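Local atomic coordinates of lipase (Streptomyces rimosus, PDB entry 5MAL), a protein that hydrolyses triacylglycerols and other esters, preferring medium-length acyl chains, as a secreted multifunctional lipase of the GDSL (SGNH hydrolase) family. Residues P142-L147 / A161-A166; A87-T92 / A103-A108; T2-L7 / T43-N48; T72-I77 / Q135-G140. All blocks are in the same frame, centred on the assembly; numbering follows the deposited sequence.

Followed from the N terminus, the chain first closes contact 3, where strand 3-8 and edge strand 46-49 come side by side after a mostly looped excursion including helix 34-40. Contact 4 opens next, on strand 74-78, and closes only at strand 135-139; within this long loop contact 2 opens and closes, folding helices 86-96 and 98-130 against each other. Contact 1 follows in series, joining the loop after strand 135-139 to helix 159-180. No two contacts cross. Contacts 3 and 4 lie in one parallel sheet, their middle strands adjacent and Y4 OH meeting S76 OG. Contacts 1 and 2 lie on the other side of the chain's centre and touch through I163, I105 and M90.

Contact 1. Residues P142-L147 / A161-A166; sequences PRFYKL and AAINAA
With CG anti to its own carbonyl carbon (chi1 -83°), N164 carries its carboxamide from helix 159-180 to Y145, where it pairs with both the backbone N and O. Y145 N donates to N164 OD1 at 2.9 Å, in the carbonyl plane and on a lone pair. N164 ND2 returns a nearly straight bond to Y145 O at 2.8 Å, tilted from that carbonyl's plane, and the two bonds together fix the amide's rotation. An alanine here would probably leave Y145 N and O without these mates and the loop less firmly held. A water accepts from F144 N and donates weakly to I163 O. Beside it, I163 CG2 packs at 3.3 Å from F144 CD2, and its CD1 reaches Y145 CE2 at 4.1 Å. L147 CD1 rests on A161 CB at 3.7 Å. The stem of R143 crosses N164 on its way to a salt bridge with D168, while Y145 OH bonds to Y215. The contact thus seats a post-strand loop on the following helix beside the SGNH catalytic site: the F144 side chain lies about 9 Å from that of the nucleophile S10 and about 7 Å from that of H216, the inferred active-site histidine.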
loop_
_atom_site.group_PDB
_atom_site.type_symbol
_atom_site.label_atom_id
_atom_site.label_comp_id
_atom_site.label_asym_id
_atom_site.label_seq_id
_atom_site.Cartn_x
_atom_site.Cartn_y
_atom_site.Cartn_z
ATOM N N PRO A 142 -4.120 -2.316 -4.678
ATOM C CA PRO A 142 -5.132 -2.993 -5.485
ATOM C C PRO A 142 -5.843 -1.979 -6.362
ATOM O O PRO A 142 -5.957 -0.823 -5.949
ATOM C CB PRO A 142 -6.078 -3.581 -4.430
ATOM C CG PRO A 142 -6.020 -2.580 -3.303
ATOM C CD PRO A 142 -4.574 -2.066 -3.298
ATOM N N ARG A 143 -6.268 -2.379 -7.553
ATOM C CA ARG A 143 -7.286 -1.613 -8.253
ATOM C C ARG A 143 -8.471 -1.530 -7.309
ATOM O O ARG A 143 -8.858 -2.540 -6.710
ATOM C CB ARG A 143 -7.676 -2.273 -9.581
ATOM C CG ARG A 143 -6.755 -1.954 -10.739
ATOM C CD ARG A 143 -7.289 -2.578 -12.013
ATOM N NE ARG A 143 -7.408 -4.017 -11.847
ATOM C CZ ARG A 143 -6.510 -4.894 -12.270
ATOM N NH1 ARG A 143 -5.428 -4.474 -12.918
ATOM N NH2 ARG A 143 -6.706 -6.192 -12.062
ATOM N N PHE A 144 -9.040 -0.342 -7.155
ATOM C CA PHE A 144 -10.077 -0.144 -6.155
ATOM C C PHE A 144 -11.443 -0.695 -6.570
ATOM O O PHE A 144 -12.261 -1.020 -5.714
ATOM C CB PHE A 144 -10.240 1.336 -5.824
ATOM C CG PHE A 144 -9.149 1.909 -4.952
ATOM C CD1 PHE A 144 -8.270 1.095 -4.265
ATOM C CD2 PHE A 144 -9.035 3.285 -4.800
ATOM C CE1 PHE A 144 -7.278 1.632 -3.463
ATOM C CE2 PHE A 144 -8.038 3.839 -4.004
ATOM C CZ PHE A 144 -7.156 3.006 -3.335
ATOM N N TYR A 145 -11.698 -0.765 -7.877
ATOM C CA TYR A 145 -13.047 -1.033 -8.371
ATOM C C TYR A 145 -13.141 -2.187 -9.348
ATOM O O TYR A 145 -12.248 -2.393 -10.177
ATOM C CB TYR A 145 -13.609 0.227 -9.050
ATOM C CG TYR A 145 -13.883 1.316 -8.071
ATOM C CD1 TYR A 145 -15.005 1.258 -7.260
ATOM C CD2 TYR A 145 -13.017 2.400 -7.932
ATOM C CE1 TYR A 145 -15.269 2.237 -6.337
ATOM C CE2 TYR A 145 -13.279 3.397 -7.006
ATOM C CZ TYR A 145 -14.409 3.305 -6.210
ATOM O OH TYR A 145 -14.715 4.269 -5.272
ATOM N N LYS A 146 -14.242 -2.924 -9.253
ATOM C CA LYS A 146 -14.646 -3.828 -10.318
ATOM C C LYS A 146 -15.511 -3.020 -11.263
ATOM O O LYS A 146 -16.475 -2.383 -10.828
ATOM C CB LYS A 146 -15.437 -5.021 -9.787
ATOM C CG LYS A 146 -16.101 -5.819 -10.904
ATOM C CD LYS A 146 -17.164 -6.758 -10.353
ATOM C CE LYS A 146 -17.445 -7.928 -11.301
ATOM N NZ LYS A 146 -17.058 -7.614 -12.710
ATOM N N LEU A 147 -15.167 -3.025 -12.545
ATOM C CA LEU A 147 -15.936 -2.276 -13.526
ATOM C C LEU A 147 -16.977 -3.155 -14.222
ATOM O O LEU A 147 -16.817 -4.373 -14.291
ATOM C CB LEU A 147 -15.002 -1.657 -14.563
ATOM C CG LEU A 147 -13.894 -0.750 -14.028
ATOM C CD1 LEU A 147 -13.150 -0.107 -15.185
ATOM C CD2 LEU A 147 -14.465 0.317 -13.099
ATOM N N ALA A 161 -12.967 3.892 -13.085
ATOM C CA ALA A 161 -12.006 3.438 -14.070
ATOM C C ALA A 161 -10.724 4.251 -13.997
ATOM O O ALA A 161 -9.634 3.706 -14.141
ATOM C CB ALA A 161 -12.589 3.529 -15.436
ATOM N N ALA A 162 -10.871 5.549 -13.766
ATOM C CA ALA A 162 -9.734 6.459 -13.699
ATOM C C ALA A 162 -8.862 6.150 -12.492
ATOM O O ALA A 162 -7.634 6.130 -12.592
ATOM C CB ALA A 162 -10.216 7.902 -13.657
ATOM N N ILE A 163 -9.509 5.925 -11.353
ATOM C CA ILE A 163 -8.822 5.486 -10.138
ATOM C C ILE A 163 -8.143 4.142 -10.339
ATOM O O ILE A 163 -7.028 3.928 -9.877
ATOM C CB ILE A 163 -9.807 5.389 -8.973
ATOM C CG1 ILE A 163 -10.116 6.770 -8.447
ATOM C CG2 ILE A 163 -9.252 4.593 -7.832
ATOM C CD1 ILE A 163 -11.518 6.901 -8.018
ATOM N N ASN A 164 -8.818 3.221 -11.020
ATOM C CA ASN A 164 -8.199 1.945 -11.359
ATOM C C ASN A 164 -6.934 2.152 -12.183
ATOM O O ASN A 164 -5.926 1.494 -11.968
ATOM C CB ASN A 164 -9.164 1.059 -12.138
ATOM C CG ASN A 164 -10.110 0.292 -11.239
ATOM O OD1 ASN A 164 -10.125 0.477 -10.034
ATOM N ND2 ASN A 164 -10.899 -0.573 -11.835
ATOM N N ALA A 165 -7.015 3.061 -13.149
ATOM C CA ALA A 165 -5.891 3.343 -14.029
ATOM C C ALA A 165 -4.706 3.888 -13.244
ATOM O O ALA A 165 -3.560 3.554 -13.541
ATOM C CB ALA A 165 -6.311 4.321 -15.131
ATOM N N ALA A 166 -4.992 4.738 -12.260
ATOM C CA ALA A 166 -3.979 5.252 -11.348
ATOM C C ALA A 166 -3.306 4.098 -10.626
ATOM O O ALA A 166 -2.094 4.063 -10.502
ATOM C CB ALA A 166 -4.593 6.218 -10.347
HETATM O O HOH W 1 -7.537 2.032 -7.748
#

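Contact 2. Residues A87-T92 / A103-A108; sequences ADTMTT and ARIAKA
The charged part of the contact is a salt bridge between D88 and R104. R104 NE donates to D88 OD1 at 3.0 Å with an N-H...O angle of 163°; the oxygen sits at the edge of the guanidinium, near its plane, and is approached on its anti side, the donor tilted out of the carboxylate plane. The arginine chain bends at chi2 (62°), which carries NE to D88 and lays the guanidinium against the T89 hydroxyl. A methionine in its place would probably leave the D88 carboxylate without its charged mate and T89 without the flat group it lies against.

T89 OG1 packs over the centre of one guanidinium face, 3.3 Å from R104 CZ, without bonding to it; its hydrogen bond goes to G85 O. K107 CE lies over the opposite face, toward the rim.

Apolar packing completes the seam. T89 CG2 is pressed to 3.3 Å against I105 CD1, closer than usual for two carbons, and T92 CG2 stands 4.0 Å from R104 CB. A108 CB approaches T89 OG1 at 3.9 Å. I105 also reaches I163 of helix 159-180, extending this packing into a third helix.

The short helical segments run antiparallel, at 167° with 9.4 Å between their axes. Helices 86-96 and 98-130, joined by a short turn spanned by the C93-C101 disulfide, form an alpha-helical hairpin.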
loop_
_atom_site.group_PDB
_atom_site.type_symbol
_atom_site.label_atom_id
_atom_site.label_comp_id
_atom_site.label_asym_id
_atom_site.label_seq_id
_atom_site.Cartn_x
_atom_site.Cartn_y
_atom_site.Cartn_z
ATOM N N ALA A 87 -4.916 9.698 -1.104
ATOM C CA ALA A 87 -5.907 10.019 -0.082
ATOM C C ALA A 87 -6.645 11.305 -0.448
ATOM O O ALA A 87 -7.882 11.322 -0.523
ATOM C CB ALA A 87 -5.245 10.147 1.285
ATOM N N ASP A 88 -5.874 12.364 -0.688
ATOM C CA ASP A 88 -6.404 13.650 -1.131
ATOM C C ASP A 88 -7.280 13.511 -2.377
ATOM O O ASP A 88 -8.352 14.117 -2.472
ATOM C CB ASP A 88 -5.258 14.623 -1.418
ATOM C CG ASP A 88 -5.747 16.031 -1.735
ATOM O OD1 ASP A 88 -6.202 16.280 -2.878
ATOM O OD2 ASP A 88 -5.669 16.898 -0.838
ATOM N N THR A 89 -6.804 12.725 -3.337
ATOM C CA THR A 89 -7.552 12.476 -4.559
ATOM C C THR A 89 -8.907 11.820 -4.294
ATOM O O THR A 89 -9.938 12.257 -4.818
ATOM C CB THR A 89 -6.763 11.592 -5.508
ATOM O OG1 THR A 89 -5.594 12.293 -5.942
ATOM C CG2 THR A 89 -7.612 11.255 -6.702
ATOM N N MET A 90 -8.902 10.767 -3.486
ATOM C CA MET A 90 -10.145 10.074 -3.147
ATOM C C MET A 90 -11.123 11.016 -2.470
ATOM O O MET A 90 -12.309 11.002 -2.768
ATOM C CB MET A 90 -9.878 8.864 -2.244
ATOM C CG MET A 90 -8.948 7.818 -2.849
ATOM S SD MET A 90 -9.153 7.625 -4.628
ATOM C CE MET A 90 -10.793 6.955 -4.716
ATOM N N THR A 91 -10.617 11.835 -1.557
ATOM C CA THR A 91 -11.461 12.785 -0.847
ATOM C C THR A 91 -12.110 13.771 -1.815
ATOM O O THR A 91 -13.327 14.019 -1.759
ATOM C CB THR A 91 -10.654 13.546 0.220
ATOM O OG1 THR A 91 -10.395 12.666 1.325
ATOM C CG2 THR A 91 -11.420 14.773 0.713
ATOM N N THR A 92 -11.295 14.305 -2.716
ATOM C CA THR A 92 -11.751 15.270 -3.704
ATOM C C THR A 92 -12.812 14.641 -4.586
ATOM O O THR A 92 -13.843 15.249 -4.872
ATOM C CB THR A 92 -10.580 15.776 -4.579
ATOM O OG1 THR A 92 -9.775 16.686 -3.821
ATOM C CG2 THR A 92 -11.090 16.466 -5.838
ATOM N N ALA A 103 -9.899 15.250 -13.064
ATOM C CA ALA A 103 -8.776 16.189 -13.080
ATOM C C ALA A 103 -7.754 15.859 -11.992
ATOM O O ALA A 103 -6.540 15.892 -12.220
ATOM C CB ALA A 103 -9.288 17.615 -12.906
ATOM N N ARG A 104 -8.263 15.561 -10.801
ATOM C CA ARG A 104 -7.416 15.230 -9.667
ATOM C C ARG A 104 -6.657 13.932 -9.922
ATOM O O ARG A 104 -5.471 13.839 -9.623
ATOM C CB ARG A 104 -8.259 15.127 -8.392
ATOM C CG ARG A 104 -7.452 14.974 -7.122
ATOM C CD ARG A 104 -6.570 16.187 -6.888
ATOM N NE ARG A 104 -5.596 15.964 -5.821
ATOM C CZ ARG A 104 -4.405 15.396 -6.003
ATOM N NH1 ARG A 104 -4.034 14.991 -7.213
ATOM N NH2 ARG A 104 -3.579 15.236 -4.972
ATOM N N ILE A 105 -7.350 12.933 -10.468
ATOM C CA ILE A 105 -6.734 11.674 -10.867
ATOM C C ILE A 105 -5.652 11.873 -11.917
ATOM O O ILE A 105 -4.569 11.280 -11.848
ATOM C CB ILE A 105 -7.767 10.696 -11.449
ATOM C CG1 ILE A 105 -8.859 10.395 -10.432
ATOM C CG2 ILE A 105 -7.071 9.412 -11.898
ATOM C CD1 ILE A 105 -8.406 9.473 -9.391
ATOM N N ALA A 106 -5.961 12.692 -12.914
ATOM C CA ALA A 106 -4.994 12.967 -13.972
ATOM C C ALA A 106 -3.719 13.555 -13.379
ATOM O O ALA A 106 -2.611 13.196 -13.784
ATOM C CB ALA A 106 -5.592 13.914 -15.011
ATOM N N LYS A 107 -3.884 14.447 -12.409
ATOM C CA LYS A 107 -2.746 15.081 -11.757
ATOM C C LYS A 107 -1.982 14.011 -10.983
ATOM O O LYS A 107 -0.766 13.944 -11.041
ATOM C CB LYS A 107 -3.211 16.225 -10.847
ATOM C CG LYS A 107 -2.158 16.767 -9.887
ATOM C CD LYS A 107 -2.755 17.800 -8.943
ATOM C CE LYS A 107 -1.775 18.169 -7.836
ATOM N NZ LYS A 107 -2.364 19.143 -6.864
ATOM N N ALA A 108 -2.713 13.141 -10.295
ATOM C CA ALA A 108 -2.091 12.055 -9.547
ATOM C C ALA A 108 -1.354 11.121 -10.486
ATOM O O ALA A 108 -0.252 10.665 -10.185
ATOM C CB ALA A 108 -3.144 11.284 -8.739
#

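Contact 3. Residues T2-L7 / T43-N48; sequences TDYVAL and TGTRFN
The rings of Y4 and F47 lie side by side, pointing the same way, their planes 23° from parallel but slid so far apart, with centroids 5.4 Å from each other, that they barely overlap. The meeting atoms are Y4 CD2 and F47 CD1, at 3.5 Å. T45 CG2 touches Y4 CB at 3.7 Å and lies at the edge of the tyrosine ring, near its plane. W38 of helix 34-40 meets the Y4 ring edge to face, and Y4 OH bonds to S76 OG in strand 74-78. The other flat group is the R46 guanidinium, with the D3 carboxylate over one face. D3 OD1 is 3.2 Å from R46 NE but well out of the guanidinium plane, so the attraction is one of charge, with no N-H aimed at the oxygen. CD and NE of R46 run alongside OD1, while the end of the guanidinium lies farther off.

These pairs sit on two parallel strands of the SGNH hydrolase sheet, 46-49 at its edge and 3-8 next inward, linked by a beta-alpha-beta crossover that includes helix 34-40. That helix packs on the side of Y4, A6 and F47; D3, V5, R46 and N48 point to the other side.

The backbone ladder alternates: Y4 N donates to R46 O, N48 N to Y4 O at 2.8 Å, and A6 N to N48 O. A weak bond from R46 N to T2 O starts it. Where the ladder ends, A6 CB approaches F47 CE1 at 4.0 Å, while on the other face V5 CG2 comes within 4.1 Å of N48 CB, the two side chains crossing at a slant.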
loop_
_atom_site.group_PDB
_atom_site.type_symbol
_atom_site.label_atom_id
_atom_site.label_comp_id
_atom_site.label_asym_id
_atom_site.label_seq_id
_atom_site.Cartn_x
_atom_site.Cartn_y
_atom_site.Cartn_z
ATOM N N THR A 2 13.193 -14.298 11.119
ATOM C CA THR A 2 14.149 -13.414 11.796
ATOM C C THR A 2 13.843 -11.952 11.593
ATOM O O THR A 2 12.740 -11.526 11.913
ATOM C CB THR A 2 15.615 -13.667 11.410
ATOM O OG1 THR A 2 15.692 -14.187 10.073
ATOM C CG2 THR A 2 16.268 -14.594 12.432
ATOM N N ASP A 3 14.834 -11.177 11.153
ATOM C CA ASP A 3 14.717 -9.725 11.231
ATOM C C ASP A 3 13.936 -9.215 10.050
ATOM O O ASP A 3 14.429 -9.171 8.935
ATOM C CB ASP A 3 16.082 -9.052 11.296
ATOM C CG ASP A 3 16.793 -9.332 12.591
ATOM O OD1 ASP A 3 16.471 -8.663 13.592
ATOM O OD2 ASP A 3 17.654 -10.229 12.612
ATOM N N TYR A 4 12.706 -8.834 10.342
ATOM C CA TYR A 4 11.750 -8.375 9.356
ATOM C C TYR A 4 11.479 -6.906 9.618
ATOM O O TYR A 4 11.035 -6.539 10.706
ATOM C CB TYR A 4 10.475 -9.219 9.463
ATOM C CG TYR A 4 9.283 -8.744 8.657
ATOM C CD1 TYR A 4 9.442 -8.092 7.435
ATOM C CD2 TYR A 4 7.980 -8.959 9.125
ATOM C CE1 TYR A 4 8.324 -7.683 6.687
ATOM C CE2 TYR A 4 6.878 -8.532 8.398
ATOM C CZ TYR A 4 7.056 -7.903 7.184
ATOM O OH TYR A 4 5.968 -7.487 6.456
ATOM N N VAL A 5 11.781 -6.055 8.646
ATOM C CA VAL A 5 11.345 -4.667 8.756
ATOM C C VAL A 5 10.203 -4.415 7.794
ATOM O O VAL A 5 10.328 -4.653 6.591
ATOM C CB VAL A 5 12.451 -3.672 8.455
ATOM C CG1 VAL A 5 11.913 -2.248 8.605
ATOM C CG2 VAL A 5 13.656 -3.909 9.392
ATOM N N ALA A 6 9.093 -3.924 8.329
ATOM C CA ALA A 6 7.940 -3.616 7.498
ATOM C C ALA A 6 7.760 -2.110 7.407
ATOM O O ALA A 6 7.393 -1.450 8.373
ATOM C CB ALA A 6 6.702 -4.274 8.051
ATOM N N LEU A 7 8.031 -1.594 6.216
ATOM C CA LEU A 7 7.976 -0.172 5.911
ATOM C C LEU A 7 6.716 0.185 5.175
ATOM O O LEU A 7 6.024 -0.682 4.651
ATOM C CB LEU A 7 9.143 0.228 5.008
ATOM C CG LEU A 7 10.526 -0.237 5.411
ATOM C CD1 LEU A 7 11.404 -0.022 4.210
ATOM C CD2 LEU A 7 10.975 0.582 6.611
ATOM N N THR A 43 7.495 -18.080 13.226
ATOM C CA THR A 43 8.020 -18.173 14.575
ATOM C C THR A 43 9.386 -17.523 14.687
ATOM O O THR A 43 10.268 -17.776 13.872
ATOM C CB THR A 43 8.087 -19.648 15.030
ATOM O OG1 THR A 43 6.770 -20.210 14.980
ATOM C CG2 THR A 43 8.599 -19.751 16.433
ATOM N N GLY A 44 9.539 -16.646 15.676
ATOM C CA GLY A 44 10.835 -16.059 15.961
ATOM C C GLY A 44 11.137 -14.797 15.177
ATOM O O GLY A 44 12.279 -14.354 15.131
ATOM N N THR A 45 10.113 -14.209 14.570
ATOM C CA THR A 45 10.295 -12.975 13.822
ATOM C C THR A 45 10.658 -11.822 14.738
ATOM O O THR A 45 9.896 -11.461 15.630
ATOM C CB THR A 45 9.031 -12.586 13.035
ATOM O OG1 THR A 45 8.683 -13.652 12.147
ATOM C CG2 THR A 45 9.295 -11.334 12.213
ATOM N N ARG A 46 11.836 -11.259 14.524
ATOM C CA ARG A 46 12.179 -9.994 15.147
ATOM C C ARG A 46 11.555 -8.931 14.258
ATOM O O ARG A 46 12.074 -8.601 13.196
ATOM C CB ARG A 46 13.692 -9.822 15.273
ATOM C CG ARG A 46 14.123 -9.045 16.499
ATOM C CD ARG A 46 15.632 -9.104 16.675
ATOM N NE ARG A 46 16.163 -10.410 16.292
ATOM C CZ ARG A 46 17.421 -10.794 16.489
ATOM N NH1 ARG A 46 18.284 -9.970 17.069
ATOM N NH2 ARG A 46 17.813 -12.004 16.108
ATOM N N PHE A 47 10.417 -8.425 14.705
ATOM C CA PHE A 47 9.512 -7.662 13.865
ATOM C C PHE A 47 9.615 -6.160 14.113
ATOM O O PHE A 47 9.090 -5.631 15.091
ATOM C CB PHE A 47 8.092 -8.174 14.114
ATOM C CG PHE A 47 7.026 -7.477 13.329
ATOM C CD1 PHE A 47 7.196 -7.175 11.984
ATOM C CD2 PHE A 47 5.822 -7.164 13.935
ATOM C CE1 PHE A 47 6.178 -6.545 11.276
ATOM C CE2 PHE A 47 4.812 -6.542 13.228
ATOM C CZ PHE A 47 4.993 -6.239 11.902
ATOM N N ASN A 48 10.286 -5.467 13.208
ATOM C CA ASN A 48 10.376 -4.022 13.297
ATOM C C ASN A 48 9.397 -3.356 12.338
ATOM O O ASN A 48 9.635 -3.274 11.133
ATOM C CB ASN A 48 11.810 -3.557 13.036
ATOM C CG ASN A 48 12.674 -3.636 14.289
ATOM O OD1 ASN A 48 12.463 -2.896 15.253
ATOM N ND2 ASN A 48 13.630 -4.537 14.284
#

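Contact 4. Residues T72-I77 / Q135-G140; sequences TDLVSI and QVVVLG
V75 O takes the bond from V137 N, at 2.7 Å and almost straight at 173°, and is also approached by the CA-H of V136, whose CA is 3.3 Å away. The same pattern recurs along the pair. V137 O accepts from I77 N, at 3.1 Å and a more bent 141°, and is also approached by S76 CA at 3.2 Å; Q135 O accepts from V75 N, with L74 CA beside it. The outer rungs are Q135 N to D73 O and L139 N to I77 O. Five backbone bonds thus join segments 72-77 and 135-140, whose strands run parallel in the middle of the sheet.

The side chains divide between two faces. On the side of V75, I77, V136 and V138, I77 CG2 meets V138 CG2 at 3.8 Å with the two chains pointing the same way, and V75 CB lies near V136 CG2. Helix 98-130 packs here, with V123 on I77, Y124 on V138 and I127 on V136. On the other side, CG of L74, anti to the backbone N (chi1 177°), carries CD1 over to V137 CG2 at 3.9 Å, and S76 CB lies 4.1 Å from L139 CD1. Helix 34-40 packs on this side through W38 and Y34.

Across these strands the hydrogen bonding is wholly between backbones, while the facing side chains meet through carbon; the five N-H groups and their carbonyl acceptors satisfy one another across the pair, and V136, V138 and I77 face helix 98-130 with carbon.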
loop_
_atom_site.group_PDB
_atom_site.type_symbol
_atom_site.label_atom_id
_atom_site.label_comp_id
_atom_site.label_asym_id
_atom_site.label_seq_id
_atom_site.Cartn_x
_atom_site.Cartn_y
_atom_site.Cartn_z
ATOM N N THR A 72 19.093 -7.213 8.725
ATOM C CA THR A 72 17.731 -7.392 8.235
ATOM C C THR A 72 17.656 -8.527 7.222
ATOM O O THR A 72 18.475 -8.592 6.296
ATOM C CB THR A 72 17.212 -6.104 7.605
ATOM O OG1 THR A 72 17.386 -5.031 8.542
ATOM C CG2 THR A 72 15.725 -6.229 7.243
ATOM N N ASP A 73 16.677 -9.413 7.410
ATOM C CA ASP A 73 16.464 -10.566 6.525
ATOM C C ASP A 73 15.365 -10.323 5.512
ATOM O O ASP A 73 15.385 -10.864 4.401
ATOM C CB ASP A 73 16.096 -11.805 7.344
ATOM C CG ASP A 73 17.201 -12.214 8.291
ATOM O OD1 ASP A 73 18.155 -12.872 7.838
ATOM O OD2 ASP A 73 17.122 -11.851 9.481
ATOM N N LEU A 74 14.361 -9.570 5.940
ATOM C CA LEU A 74 13.188 -9.333 5.111
ATOM C C LEU A 74 12.752 -7.887 5.235
ATOM O O LEU A 74 12.692 -7.342 6.334
ATOM C CB LEU A 74 12.052 -10.274 5.519
ATOM C CG LEU A 74 10.699 -10.146 4.811
ATOM C CD1 LEU A 74 10.814 -10.452 3.313
ATOM C CD2 LEU A 74 9.649 -11.044 5.458
ATOM N N VAL A 75 12.488 -7.254 4.099
ATOM C CA VAL A 75 11.903 -5.931 4.099
ATOM C C VAL A 75 10.649 -5.969 3.236
ATOM O O VAL A 75 10.676 -6.483 2.118
ATOM C CB VAL A 75 12.869 -4.860 3.549
ATOM C CG1 VAL A 75 12.181 -3.506 3.476
ATOM C CG2 VAL A 75 14.122 -4.783 4.399
ATOM N N SER A 76 9.549 -5.449 3.758
ATOM C CA SER A 76 8.366 -5.266 2.927
ATOM C C SER A 76 8.029 -3.789 2.852
ATOM O O SER A 76 8.339 -3.021 3.763
ATOM C CB SER A 76 7.165 -6.052 3.459
ATOM O OG SER A 76 6.838 -5.662 4.778
ATOM N N ILE A 77 7.359 -3.382 1.782
ATOM C CA ILE A 77 6.963 -1.988 1.695
ATOM C C ILE A 77 5.832 -1.781 0.705
ATOM O O ILE A 77 5.777 -2.443 -0.327
ATOM C CB ILE A 77 8.171 -1.102 1.307
ATOM C CG1 ILE A 77 7.806 0.383 1.402
ATOM C CG2 ILE A 77 8.709 -1.494 -0.081
ATOM C CD1 ILE A 77 9.022 1.307 1.348
ATOM N N GLN A 135 15.951 -10.029 1.767
ATOM C CA GLN A 135 14.978 -10.269 0.708
ATOM C C GLN A 135 13.976 -9.135 0.808
ATOM O O GLN A 135 13.455 -8.851 1.891
ATOM C CB GLN A 135 14.277 -11.628 0.836
ATOM C CG GLN A 135 15.134 -12.871 0.546
ATOM C CD GLN A 135 15.514 -13.060 -0.931
ATOM O OE1 GLN A 135 16.161 -12.204 -1.550
ATOM N NE2 GLN A 135 15.136 -14.206 -1.488
ATOM N N VAL A 136 13.720 -8.463 -0.304
ATOM C CA VAL A 136 12.876 -7.283 -0.275
ATOM C C VAL A 136 11.629 -7.512 -1.096
ATOM O O VAL A 136 11.704 -7.921 -2.253
ATOM C CB VAL A 136 13.636 -6.050 -0.785
ATOM C CG1 VAL A 136 12.785 -4.817 -0.701
ATOM C CG2 VAL A 136 14.894 -5.841 0.045
ATOM N N VAL A 137 10.476 -7.282 -0.480
ATOM C CA VAL A 137 9.220 -7.462 -1.182
ATOM C C VAL A 137 8.495 -6.134 -1.250
ATOM O O VAL A 137 8.068 -5.588 -0.223
ATOM C CB VAL A 137 8.307 -8.482 -0.491
ATOM C CG1 VAL A 137 7.108 -8.793 -1.396
ATOM C CG2 VAL A 137 9.071 -9.741 -0.139
ATOM N N VAL A 138 8.358 -5.611 -2.457
ATOM C CA VAL A 138 7.538 -4.424 -2.661
ATOM C C VAL A 138 6.143 -4.887 -3.034
ATOM O O VAL A 138 5.972 -5.684 -3.952
ATOM C CB VAL A 138 8.088 -3.523 -3.761
ATOM C CG1 VAL A 138 7.201 -2.290 -3.886
ATOM C CG2 VAL A 138 9.519 -3.133 -3.451
ATOM N N LEU A 139 5.143 -4.431 -2.300
ATOM C CA LEU A 139 3.791 -4.830 -2.604
ATOM C C LEU A 139 3.091 -3.661 -3.266
ATOM O O LEU A 139 3.332 -2.502 -2.920
ATOM C CB LEU A 139 3.064 -5.272 -1.350
ATOM C CG LEU A 139 3.552 -6.604 -0.770
ATOM C CD1 LEU A 139 4.699 -6.436 0.219
ATOM C CD2 LEU A 139 2.388 -7.315 -0.108
ATOM N N GLY A 140 2.254 -3.958 -4.245
ATOM C CA GLY A 140 1.532 -2.913 -4.941
ATOM C C GLY A 140 0.252 -2.507 -4.222
ATOM O O GLY A 140 0.037 -2.844 -3.050
#